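Local coordinates for protein replicative DNA helicase (Nostoc punctiforme, PDB 4O1R) that contains an intein that probably excises itself from the helicase precursor by protein splicing and joins the flanking extein sequences with a peptide bond, at residues His95-Arg100 / Ser104-Asp109. Sequence-based numbering, arbitrary orientation. Where two conformers were deposited one is given.
Sequences HLALPR and SDIYWD. Unlike the reference sequence in segment 95-100: Ala97 (reference Cys). Unlike the reference sequence in segment 104-109: Ile106 (reference Val).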
loop_
_atom_site.group_PDB
_atom_site.type_symbol
_atom_site.label_atom_id
_atom_site.label_comp_id
_atom_site.label_asym_id
_atom_site.label_seq_id
_atom_site.Cartn_x
_atom_site.Cartn_y
_atom_site.Cartn_z
ATOM N N HIS A 95 11.635 10.041 0.646
ATOM C CA HIS A 95 10.406 10.246 -0.117
ATOM C C HIS A 95 9.853 8.940 -0.682
ATOM O O HIS A 95 10.617 8.042 -1.056
ATOM C CB HIS A 95 10.667 11.228 -1.261
ATOM C CG HIS A 95 10.902 12.644 -0.822
ATOM N ND1 HIS A 95 11.982 13.039 -0.056
ATOM C CD2 HIS A 95 10.204 13.771 -1.095
ATOM C CE1 HIS A 95 11.923 14.349 0.139
ATOM N NE2 HIS A 95 10.858 14.813 -0.484
ATOM N N LEU A 96 8.523 8.862 -0.753
ATOM C CA LEU A 96 7.810 7.695 -1.281
ATOM C C LEU A 96 6.872 8.108 -2.398
ATOM O O LEU A 96 6.348 9.231 -2.402
ATOM C CB LEU A 96 6.955 7.037 -0.198
ATOM C CG LEU A 96 7.628 6.573 1.076
ATOM C CD1 LEU A 96 6.555 5.935 1.940
ATOM C CD2 LEU A 96 8.725 5.587 0.718
ATOM N N ALA A 97 6.640 7.179 -3.329
ATOM C CA ALA A 97 5.701 7.410 -4.419
ATOM C C ALA A 97 4.269 7.265 -3.950
ATOM O O ALA A 97 3.894 6.244 -3.347
ATOM C CB ALA A 97 5.958 6.429 -5.547
ATOM N N LEU A 98 3.476 8.288 -4.243
ATOM C CA LEU A 98 2.061 8.314 -3.882
ATOM C C LEU A 98 1.274 8.803 -5.082
ATOM O O LEU A 98 1.776 9.628 -5.834
ATOM C CB LEU A 98 1.844 9.283 -2.701
ATOM C CG LEU A 98 1.964 8.817 -1.242
ATOM C CD1 LEU A 98 3.334 8.284 -0.900
ATOM C CD2 LEU A 98 1.655 9.957 -0.308
ATOM N N PRO A 99 0.028 8.321 -5.260
ATOM C CA PRO A 99 -0.806 8.881 -6.326
ATOM C C PRO A 99 -1.180 10.328 -6.065
ATOM O O PRO A 99 -1.404 10.729 -4.914
ATOM C CB PRO A 99 -2.078 8.022 -6.289
ATOM C CG PRO A 99 -1.831 6.924 -5.407
ATOM C CD PRO A 99 -0.634 7.213 -4.554
ATOM N N ARG A 100 -1.249 11.109 -7.143
ATOM C CA ARG A 100 -1.775 12.459 -7.073
ATOM C C ARG A 100 -3.277 12.379 -6.808
ATOM O O ARG A 100 -3.893 11.326 -7.020
ATOM C CB ARG A 100 -1.478 13.221 -8.373
ATOM C CG ARG A 100 0.009 13.444 -8.605
ATOM C CD ARG A 100 0.286 14.494 -9.680
ATOM N NE ARG A 100 1.711 14.836 -9.740
ATOM C CZ ARG A 100 2.310 15.747 -8.970
ATOM N NH1 ARG A 100 1.619 16.429 -8.062
ATOM N NH2 ARG A 100 3.613 15.973 -9.105
ATOM N N SER A 104 -3.412 10.265 -13.277
ATOM C CA SER A 104 -2.759 8.965 -13.141
ATOM C C SER A 104 -1.282 9.080 -12.788
ATOM O O SER A 104 -0.562 8.078 -12.810
ATOM C CB SER A 104 -2.926 8.151 -14.424
ATOM O OG SER A 104 -2.426 8.857 -15.543
ATOM N N ASP A 105 -0.835 10.293 -12.464
ATOM C CA ASP A 105 0.562 10.520 -12.105
ATOM C C ASP A 105 0.828 10.281 -10.630
ATOM O O ASP A 105 -0.085 10.255 -9.793
ATOM C CB ASP A 105 1.007 11.948 -12.430
ATOM C CG ASP A 105 1.015 12.252 -13.916
ATOM O OD1 ASP A 105 0.641 11.387 -14.738
ATOM O OD2 ASP A 105 1.405 13.382 -14.256
ATOM N N ILE A 106 2.107 10.128 -10.329
ATOM C CA ILE A 106 2.551 10.012 -8.947
ATOM C C ILE A 106 3.321 11.261 -8.512
ATOM O O ILE A 106 3.788 12.060 -9.338
ATOM C CB ILE A 106 3.368 8.700 -8.678
ATOM C CG1 ILE A 106 4.656 8.643 -9.504
ATOM C CG2 ILE A 106 2.494 7.457 -8.896
ATOM C CD1 ILE A 106 5.863 9.226 -8.807
ATOM N N TYR A 107 3.423 11.435 -7.200
ATOM C CA TYR A 107 4.252 12.472 -6.614
ATOM C C TYR A 107 5.086 11.834 -5.512
ATOM O O TYR A 107 4.710 10.807 -4.939
ATOM C CB TYR A 107 3.447 13.701 -6.175
ATOM C CG TYR A 107 2.761 13.514 -4.875
ATOM C CD1 TYR A 107 3.311 14.018 -3.707
ATOM C CD2 TYR A 107 1.571 12.806 -4.799
ATOM C CE1 TYR A 107 2.696 13.826 -2.512
ATOM C CE2 TYR A 107 0.947 12.612 -3.605
ATOM C CZ TYR A 107 1.511 13.118 -2.464
ATOM O OH TYR A 107 0.883 12.917 -1.259
ATOM N N TRP A 108 6.225 12.444 -5.220
ATOM C CA TRP A 108 7.153 11.912 -4.226
ATOM C C TRP A 108 7.024 12.664 -2.916
ATOM O O TRP A 108 7.582 13.754 -2.771
ATOM C CB TRP A 108 8.580 12.039 -4.755
ATOM C CG TRP A 108 8.801 11.235 -5.994
ATOM C CD1 TRP A 108 8.773 11.690 -7.281
ATOM C CD2 TRP A 108 9.055 9.822 -6.074
ATOM N NE1 TRP A 108 9.010 10.655 -8.152
ATOM C CE2 TRP A 108 9.189 9.498 -7.438
ATOM C CE3 TRP A 108 9.208 8.803 -5.121
ATOM C CZ2 TRP A 108 9.447 8.194 -7.882
ATOM C CZ3 TRP A 108 9.467 7.503 -5.571
ATOM C CH2 TRP A 108 9.587 7.214 -6.937
ATOM N N ASP A 109 6.297 12.087 -1.966
ATOM C CA ASP A 109 6.024 12.770 -0.704
ATOM C C ASP A 109 7.072 12.396 0.338
ATOM O O ASP A 109 7.585 11.280 0.355
ATOM C CB ASP A 109 4.620 12.420 -0.200
ATOM C CG ASP A 109 4.050 13.467 0.758
ATOM O OD1 ASP A 109 4.670 14.530 0.980
ATOM O OD2 ASP A 109 2.948 13.207 1.249
HETATM O O HOH W 1 2.711 14.949 -12.507
#
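Leu96 and Leu98 pair with Asp109 and Tyr107 through two backbone hydrogen bonds each, and Arg100 N to Asp105 O adds a fifth at 3.0 Å, so strands 95-99 and 106-109 run antiparallel, their axes 152° apart. Between these pairs sits the non-hydrogen-bonded pair Ala97-Trp108, where the indole six-membered ring lies across the methyl group: Ala97 CB is 4.1 Å from the ring centroid and over its face, a CH-pi contact. Ile106 CD1 lies over the same face of the indole, offset toward the rim, and Leu79 of strand 77-80 also packs on Trp108.

Leu98 and Tyr107 meet on the other face. In the conformer described, with chi1 at 80°, Tyr107 CG stands between the backbone N and the carbonyl carbon, which turns the CD2-CE2 edge of the ring toward strand 95-99; Tyr107 CE2 comes 3.6 Å from Leu98 CB, and Pro99 O approaches that edge. The phenol OH then gives a long 3.3 Å hydrogen bond to Asp109 OD2 from above the carboxylate plane; that oxygen is also held by Thr64 and by Leu66 N.

Arg100, extended from CG to NE, reaches over Tyr107: Tyr107 CB sits 3.6 Å from Arg100 CZ, over the centre of one guanidinium face. A water joins NE, weakly, to Asp105 OD2, while Gln42 binds the other carboxylate oxygen. At the far end His95 turns its ring edge to the neighbouring strand, CD2 lying 3.1 Å from Trp108 O; an alanine here keeps CB but has no ring edge for Trp108 O, and would probably leave that carbonyl less covered.

Joined by a short loop, the two strands form a beta hairpin whose second strand is the start of the long strand 106-126, part of the curved, all-beta Hint fold of inteins.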